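Local structure of 6-phosphofructokinase subunit beta (Saccharomyces cerevisiae, 3O8O) at residues S588-E593 / I747-R753; Y418-H424 / V683-K687; I178-E182 / R246-V250. The protein catalyses the ATP-dependent phosphorylation of fructose 6-phosphate to fructose 1,6-bisphosphate, the committing step of glycolysis, as an allosterically regulated enzyme. All coordinates share one frame; numbering follows the deposited sequence.

Contact 1 of 3, residues S588-E593 / I747-R753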
# COMPACT_ATOMS: atom_id res chain seq x y z
N SER B 588 -17.14 16.14 -2.24
CA SER B 588 -16.30 15.80 -3.36
C SER B 588 -14.88 16.36 -3.09
O SER B 588 -14.70 17.55 -2.76
CB SER B 588 -16.88 16.36 -4.65
OG SER B 588 -16.56 17.72 -4.79
N TYR B 589 -13.87 15.51 -3.20
CA TYR B 589 -12.51 15.94 -2.96
C TYR B 589 -11.75 15.94 -4.30
O TYR B 589 -11.84 14.97 -5.06
CB TYR B 589 -11.83 14.99 -1.97
CG TYR B 589 -12.41 15.02 -0.59
CD1 TYR B 589 -12.78 13.85 0.06
CD2 TYR B 589 -12.62 16.22 0.08
CE1 TYR B 589 -13.34 13.88 1.34
CE2 TYR B 589 -13.17 16.27 1.34
CZ TYR B 589 -13.53 15.09 1.97
OH TYR B 589 -14.06 15.12 3.25
N VAL B 590 -11.01 17.02 -4.57
CA VAL B 590 -10.27 17.14 -5.82
C VAL B 590 -8.79 17.39 -5.66
O VAL B 590 -8.36 17.91 -4.64
CB VAL B 590 -10.85 18.22 -6.68
CG1 VAL B 590 -12.18 17.73 -7.26
CG2 VAL B 590 -11.03 19.49 -5.86
N PRO B 591 -7.99 17.04 -6.67
CA PRO B 591 -6.54 17.23 -6.59
C PRO B 591 -6.12 18.64 -6.29
O PRO B 591 -5.21 18.87 -5.51
CB PRO B 591 -6.04 16.78 -7.97
CG PRO B 591 -7.14 15.87 -8.48
CD PRO B 591 -8.39 16.59 -8.02
N GLU B 592 -6.79 19.59 -6.91
CA GLU B 592 -6.45 20.98 -6.72
C GLU B 592 -6.64 21.48 -5.29
O GLU B 592 -6.00 22.44 -4.88
CB GLU B 592 -7.24 21.82 -7.71
CG GLU B 592 -7.07 21.32 -9.15
CD GLU B 592 -8.25 20.48 -9.64
OE1 GLU B 592 -8.92 19.86 -8.79
OE2 GLU B 592 -8.49 20.42 -10.88
N GLU B 593 -7.50 20.82 -4.52
CA GLU B 593 -7.76 21.22 -3.14
C GLU B 593 -7.15 20.33 -2.09
O GLU B 593 -6.69 20.81 -1.06
CB GLU B 593 -9.24 21.27 -2.88
CG GLU B 593 -9.93 22.49 -3.40
CD GLU B 593 -11.37 22.52 -2.95
OE1 GLU B 593 -11.60 22.25 -1.75
OE2 GLU B 593 -12.27 22.80 -3.77
N ILE B 747 -7.25 26.57 -13.69
CA ILE B 747 -8.41 25.68 -13.70
C ILE B 747 -9.65 26.50 -14.01
O ILE B 747 -9.83 27.56 -13.43
CB ILE B 747 -8.62 24.97 -12.36
CG1 ILE B 747 -8.14 25.84 -11.22
CG2 ILE B 747 -7.90 23.65 -12.38
CD1 ILE B 747 -8.46 25.24 -9.86
N HIS B 748 -10.50 26.01 -14.91
CA HIS B 748 -11.66 26.79 -15.25
C HIS B 748 -13.01 26.37 -14.67
O HIS B 748 -14.04 26.74 -15.24
CB HIS B 748 -11.78 26.91 -16.78
CG HIS B 748 -12.18 25.64 -17.47
ND1 HIS B 748 -11.26 24.76 -17.99
CD2 HIS B 748 -13.40 25.12 -17.74
CE1 HIS B 748 -11.90 23.74 -18.55
NE2 HIS B 748 -13.20 23.94 -18.41
N TRP B 749 -13.03 25.66 -13.55
CA TRP B 749 -14.34 25.25 -13.00
C TRP B 749 -14.50 25.36 -11.50
O TRP B 749 -15.43 24.76 -10.92
CB TRP B 749 -14.64 23.83 -13.42
CG TRP B 749 -13.54 22.97 -13.01
CD1 TRP B 749 -13.21 22.59 -11.74
CD2 TRP B 749 -12.51 22.47 -13.86
NE1 TRP B 749 -12.03 21.90 -11.74
CE2 TRP B 749 -11.57 21.80 -13.03
CE3 TRP B 749 -12.28 22.52 -15.24
CZ2 TRP B 749 -10.42 21.20 -13.53
CZ3 TRP B 749 -11.13 21.92 -15.75
CH2 TRP B 749 -10.22 21.27 -14.89
N GLN B 750 -13.62 26.13 -10.87
CA GLN B 750 -13.64 26.30 -9.42
C GLN B 750 -14.95 26.90 -8.93
O GLN B 750 -15.36 26.66 -7.79
CB GLN B 750 -12.45 27.17 -9.00
CG GLN B 750 -12.01 26.95 -7.55
CD GLN B 750 -11.46 25.54 -7.29
OE1 GLN B 750 -11.27 25.14 -6.13
NE2 GLN B 750 -11.19 24.79 -8.36
N ALA B 751 -15.62 27.67 -9.79
CA ALA B 751 -16.87 28.33 -9.42
C ALA B 751 -18.05 27.38 -9.24
O ALA B 751 -18.86 27.52 -8.31
CB ALA B 751 -17.22 29.37 -10.45
N THR B 752 -18.14 26.39 -10.12
CA THR B 752 -19.25 25.46 -10.02
C THR B 752 -19.08 24.55 -8.82
O THR B 752 -20.04 23.95 -8.34
CB THR B 752 -19.40 24.67 -11.34
OG1 THR B 752 -19.15 23.28 -11.11
CG2 THR B 752 -18.45 25.23 -12.38
N ARG B 753 -17.85 24.45 -8.33
CA ARG B 753 -17.56 23.64 -7.16
C ARG B 753 -18.43 24.18 -6.03
O ARG B 753 -19.06 23.42 -5.27
CB ARG B 753 -16.09 23.80 -6.74
CG ARG B 753 -15.05 23.28 -7.70
CD ARG B 753 -15.11 21.77 -7.87
NE ARG B 753 -15.11 21.02 -6.61
CZ ARG B 753 -14.27 21.25 -5.61
NH1 ARG B 753 -14.34 20.53 -4.50
NH2 ARG B 753 -13.37 22.22 -5.72

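Contact 2 of 3, residues Y418-H424 / V683-K687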
# COMPACT_ATOMS: atom_id res chain seq x y z
N TYR B 418 -13.88 13.00 -44.10
CA TYR B 418 -13.94 14.40 -44.52
C TYR B 418 -12.84 14.64 -45.55
O TYR B 418 -13.04 15.37 -46.51
CB TYR B 418 -13.73 15.36 -43.37
CG TYR B 418 -13.80 16.79 -43.83
CD1 TYR B 418 -14.97 17.29 -44.38
CD2 TYR B 418 -12.69 17.63 -43.74
CE1 TYR B 418 -15.06 18.62 -44.82
CE2 TYR B 418 -12.76 18.96 -44.17
CZ TYR B 418 -13.95 19.45 -44.71
OH TYR B 418 -14.06 20.75 -45.11
N CYS B 419 -11.68 14.03 -45.34
CA CYS B 419 -10.57 14.14 -46.28
C CYS B 419 -11.03 13.71 -47.67
O CYS B 419 -10.74 14.35 -48.68
CB CYS B 419 -9.41 13.23 -45.84
SG CYS B 419 -8.30 14.01 -44.68
N MET B 420 -11.76 12.60 -47.70
CA MET B 420 -12.27 12.02 -48.92
C MET B 420 -13.22 12.93 -49.67
O MET B 420 -13.27 12.91 -50.90
CB MET B 420 -12.92 10.70 -48.59
CG MET B 420 -11.91 9.71 -48.05
SD MET B 420 -12.63 8.14 -47.56
CE MET B 420 -11.24 7.39 -46.77
N SER B 421 -13.98 13.75 -48.96
CA SER B 421 -14.87 14.65 -49.69
C SER B 421 -14.04 15.79 -50.29
O SER B 421 -14.46 16.43 -51.24
CB SER B 421 -15.99 15.18 -48.77
OG SER B 421 -15.51 16.07 -47.79
N GLN B 422 -12.84 16.02 -49.76
CA GLN B 422 -11.96 17.09 -50.25
C GLN B 422 -10.98 16.63 -51.32
O GLN B 422 -10.55 17.41 -52.17
CB GLN B 422 -11.13 17.69 -49.11
CG GLN B 422 -11.95 18.34 -48.04
CD GLN B 422 -12.64 19.59 -48.52
OE1 GLN B 422 -12.17 20.70 -48.26
NE2 GLN B 422 -13.75 19.42 -49.23
N GLY B 423 -10.61 15.36 -51.26
CA GLY B 423 -9.67 14.85 -52.23
C GLY B 423 -8.37 14.54 -51.52
O GLY B 423 -7.46 13.98 -52.12
N HIS B 424 -8.29 14.91 -50.24
CA HIS B 424 -7.09 14.63 -49.45
C HIS B 424 -6.99 13.10 -49.30
O HIS B 424 -8.02 12.41 -49.34
CB HIS B 424 -7.18 15.24 -48.06
CG HIS B 424 -7.44 16.72 -48.05
ND1 HIS B 424 -6.59 17.63 -48.62
CD2 HIS B 424 -8.44 17.44 -47.48
CE1 HIS B 424 -7.05 18.86 -48.40
NE2 HIS B 424 -8.17 18.76 -47.72
N VAL B 683 -8.77 19.36 -40.11
CA VAL B 683 -8.40 19.18 -41.51
C VAL B 683 -8.31 20.60 -42.06
O VAL B 683 -7.33 20.98 -42.70
CB VAL B 683 -9.46 18.37 -42.30
CG1 VAL B 683 -9.32 18.61 -43.77
CG2 VAL B 683 -9.29 16.89 -42.02
N GLY B 684 -9.34 21.39 -41.76
CA GLY B 684 -9.37 22.76 -42.20
C GLY B 684 -8.11 23.52 -41.77
O GLY B 684 -7.59 24.32 -42.54
N PHE B 685 -7.62 23.27 -40.57
CA PHE B 685 -6.43 23.98 -40.10
C PHE B 685 -5.21 23.57 -40.90
O PHE B 685 -4.30 24.37 -41.14
CB PHE B 685 -6.15 23.69 -38.63
CG PHE B 685 -4.89 24.34 -38.12
CD1 PHE B 685 -4.89 25.68 -37.72
CD2 PHE B 685 -3.72 23.59 -37.99
CE1 PHE B 685 -3.74 26.27 -37.17
CE2 PHE B 685 -2.56 24.17 -37.46
CZ PHE B 685 -2.57 25.50 -37.04
N ILE B 686 -5.18 22.30 -41.27
CA ILE B 686 -4.07 21.77 -42.03
C ILE B 686 -3.98 22.44 -43.39
O ILE B 686 -2.89 22.88 -43.81
CB ILE B 686 -4.22 20.24 -42.22
CG1 ILE B 686 -3.70 19.53 -40.96
CG2 ILE B 686 -3.46 19.78 -43.47
CD1 ILE B 686 -2.19 19.70 -40.70
N LYS B 687 -5.11 22.52 -44.09
CA LYS B 687 -5.13 23.15 -45.40
C LYS B 687 -4.87 24.66 -45.30
O LYS B 687 -4.04 25.19 -46.02
CB LYS B 687 -6.45 22.84 -46.12
CG LYS B 687 -7.70 23.33 -45.40
CD LYS B 687 -8.97 22.70 -45.99
CE LYS B 687 -8.78 21.21 -46.25
NZ LYS B 687 -9.90 20.72 -47.10

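Contact 3 of 3, residues I178-E182 / R246-V250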
# COMPACT_ATOMS: atom_id res chain seq x y z
N ILE B 178 -31.08 3.37 -32.39
CA ILE B 178 -30.50 3.11 -33.68
C ILE B 178 -29.39 2.10 -33.52
O ILE B 178 -29.29 1.19 -34.34
CB ILE B 178 -29.99 4.42 -34.33
CG1 ILE B 178 -31.20 5.25 -34.76
CG2 ILE B 178 -29.06 4.14 -35.52
CD1 ILE B 178 -30.86 6.67 -35.19
N ASP B 179 -28.56 2.23 -32.48
CA ASP B 179 -27.47 1.26 -32.31
C ASP B 179 -28.00 -0.16 -32.14
O ASP B 179 -27.31 -1.12 -32.46
CB ASP B 179 -26.57 1.59 -31.12
N TYR B 180 -29.21 -0.30 -31.63
CA TYR B 180 -29.77 -1.63 -31.48
C TYR B 180 -30.21 -2.11 -32.85
O TYR B 180 -29.84 -3.20 -33.29
CB TYR B 180 -30.97 -1.61 -30.54
CG TYR B 180 -30.62 -1.53 -29.07
CD1 TYR B 180 -29.70 -2.40 -28.51
CD2 TYR B 180 -31.29 -0.64 -28.24
CE1 TYR B 180 -29.46 -2.40 -27.14
CE2 TYR B 180 -31.06 -0.64 -26.87
CZ TYR B 180 -30.14 -1.52 -26.33
OH TYR B 180 -29.95 -1.53 -24.99
N VAL B 181 -31.01 -1.28 -33.52
CA VAL B 181 -31.52 -1.58 -34.86
C VAL B 181 -30.40 -1.97 -35.81
O VAL B 181 -30.50 -2.94 -36.56
CB VAL B 181 -32.27 -0.37 -35.45
CG1 VAL B 181 -32.51 -0.57 -36.92
CG2 VAL B 181 -33.59 -0.19 -34.73
N GLU B 182 -29.31 -1.22 -35.74
CA GLU B 182 -28.17 -1.45 -36.59
C GLU B 182 -27.65 -2.88 -36.55
O GLU B 182 -27.23 -3.41 -37.57
CB GLU B 182 -27.03 -0.53 -36.21
CG GLU B 182 -25.87 -0.58 -37.16
CD GLU B 182 -25.94 0.53 -38.16
OE1 GLU B 182 -26.06 1.70 -37.74
OE2 GLU B 182 -25.87 0.24 -39.37
N ARG B 246 -23.30 -3.03 -45.33
CA ARG B 246 -24.39 -4.00 -45.33
C ARG B 246 -25.73 -3.43 -44.90
O ARG B 246 -26.78 -3.99 -45.20
CB ARG B 246 -24.09 -5.14 -44.36
CG ARG B 246 -22.83 -5.92 -44.67
CD ARG B 246 -22.66 -7.08 -43.66
NE ARG B 246 -23.88 -7.86 -43.49
CZ ARG B 246 -23.96 -9.16 -43.71
NH1 ARG B 246 -22.88 -9.80 -44.10
NH2 ARG B 246 -25.10 -9.80 -43.54
N THR B 247 -25.67 -2.32 -44.19
CA THR B 247 -26.88 -1.69 -43.66
C THR B 247 -27.17 -0.33 -44.26
O THR B 247 -26.27 0.36 -44.74
CB THR B 247 -26.77 -1.48 -42.12
OG1 THR B 247 -25.50 -0.86 -41.81
CG2 THR B 247 -26.91 -2.81 -41.36
N THR B 248 -28.44 0.05 -44.20
CA THR B 248 -28.89 1.35 -44.68
C THR B 248 -29.87 1.93 -43.63
O THR B 248 -30.96 1.40 -43.36
CB THR B 248 -29.53 1.24 -46.09
OG1 THR B 248 -28.50 0.97 -47.05
CG2 THR B 248 -30.21 2.54 -46.49
N ILE B 249 -29.42 3.01 -43.02
CA ILE B 249 -30.16 3.69 -41.97
C ILE B 249 -30.42 5.10 -42.44
O ILE B 249 -29.47 5.88 -42.64
CB ILE B 249 -29.33 3.74 -40.62
CG1 ILE B 249 -29.00 2.33 -40.14
CG2 ILE B 249 -30.14 4.43 -39.50
CD1 ILE B 249 -30.23 1.51 -39.89
N VAL B 250 -31.70 5.40 -42.61
CA VAL B 250 -32.16 6.71 -43.06
C VAL B 250 -32.96 7.32 -41.93
O VAL B 250 -34.04 6.84 -41.57
CB VAL B 250 -33.07 6.57 -44.32
CG1 VAL B 250 -33.72 7.90 -44.65
CG2 VAL B 250 -32.24 6.07 -45.49

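Contact 1 of 3, residues S588-E593 / I747-R753
Glu593 and Arg753 form the ionic link between residues 588-593, which run out of the edge strand 587-589, and helix 750-760. OE2 of Glu593 makes a salt bridge with NH2 of Arg753, although the modelled 2.3 Å between these two atoms is too short to be reliable. OE2 meets the guanidinium at its edge, with the carboxylate and guanidinium planes turned 48° apart. Arg753 curls through chi2 and chi3, which brings its head to the strand end. There NH1 of Arg753 lies 3.5 Å from the carbonyl O of Ser588.

A methyl group covers part of the guanidinium. CG2 of Val590 sits over one face, off its centre and 3.6 Å from NH2 of Arg753.

A second acidic side chain, Glu592, works on the other part of the interface. Bent at chi2 (100°), it sends OE2 to the edge of the Trp749 indole, 3.4 Å from CZ2, with carboxylate and ring planes 68° apart. CG2 of Ile747 comes within 3.6 Å of the same Glu592 OE2. The strongest polar partner of that oxygen is outside the two segments, the backbone N of Gly573, while Tyr574 meets the Trp749 ring edge to face.

Trp749 also approaches Asn526, a residue of a fructose 2,6-bisphosphate site, to about 4 Å between side chains. The chemistry is thus that of a partly buried charge: the carboxylate of Glu593 would offset part of the charge of the buried Arg753, and the Val590 methyl adds only contact to the face.

Contact 2 of 3, residues Y418-H424 / V683-K687
The Tyr418 ring takes Val683 at its edge, near the ring plane, where CG1 of Val683 lies 3.5 Å from CE2 of Tyr418. One face of that ring carries CG of Gln422, one turn further along the same helix and offset toward the rim. The His424 imidazole is met in its own plane by Lys687: NZ of Lys687 gives a hydrogen bond of 2.7 Å to NE2 of His424, only 6° out of the ring plane, though its angle at the amine is poorly defined in this model. The lysine is bent at chi3 (44°), with chi2 and chi4 extended. NZ of Lys687 also stands 2.5 Å from OE1 of Gln422, and Leu394 N bonds ND1, so both imidazole nitrogens are engaged.

Away from the lysine the contact is apolar, with SG of Cys419 4.0 Å from CG2 of Val683. Gly423, at positive phi, is the first residue past the helix, and His424 follows it facing Lys687.

In the regulatory domain, the axes of segments 418-422 and 683-687 approach to 11.7 Å at 45°. Helix 368-380 touches Tyr418 from outside the pair, and Cys419 rests on Pro426 of strand 425-429, entered just after His424.

Contact 3 of 3, residues I178-E182 / R246-V250
Glu182 and Thr247 join a helix to a parallel sheet in the alpha/beta fold of the catalytic phosphofructokinase domain. Helix 167-187 lies against strand 248-253 of the four-stranded sheet, and over the short segments the two run nearly antiparallel, at 152° with their axes 10.2 Å apart.

The apolar part is aliphatic and buried. Ile249 is the strand residue that carries it: its CG2 lies 4.1 Å from CG2 of Ile178, the two side chains sliding past each other in opposite directions, while its CD1 reaches CG1 of Val181 at 4.3 Å. Phe192, on the neighbouring strand 191-196, touches both Val181 and Ile249 and extends this greasy layer. The Val181 side chain is about 10 Å from a bound fructose 6-phosphate and about 7 Å from that of Arg282, a residue that binds this substrate.

Arg246, just before the strand, turns to a partner outside the contact, an acidic side chain of another protein chain, with which it forms a salt bridge. Within the chain, the backbone N of Ile249 is bonded to OD1 of Asp215.

The polar part is a single bond. Glu182 puts CG anti to its own N (chi1 -172°), then bends at chi2, bringing OE2 to 3.8 Å from CG1 of Ile249 and on to Thr247. Thr247 OG1 donates to Glu182 OE2 over 2.7 Å, arriving nearly in line with the C-O bond of the carboxylate.

How the contacts relate
Contact 3 belongs to the catalytic domain, whereas contacts 1 and 2 both lie in the regulatory domain, their segments alternating along the chain. No helix or strand is shared by any two of them, and none touches another; contacts 2 and 3 come nearest, about 16 Å between closest atoms. Contact 3 is the buried one, a helix on a sheet with aliphatic packing together with one hydroxyl-carboxylate bond. Contacts 1 and 2 are partly buried, each with a charged side chain reaching a polar partner: a salt bridge between a strand end and a helix in the first, a lysine at an imidazole between two helices in the second. Contact 2 alone lies away from the sugar-phosphate sites.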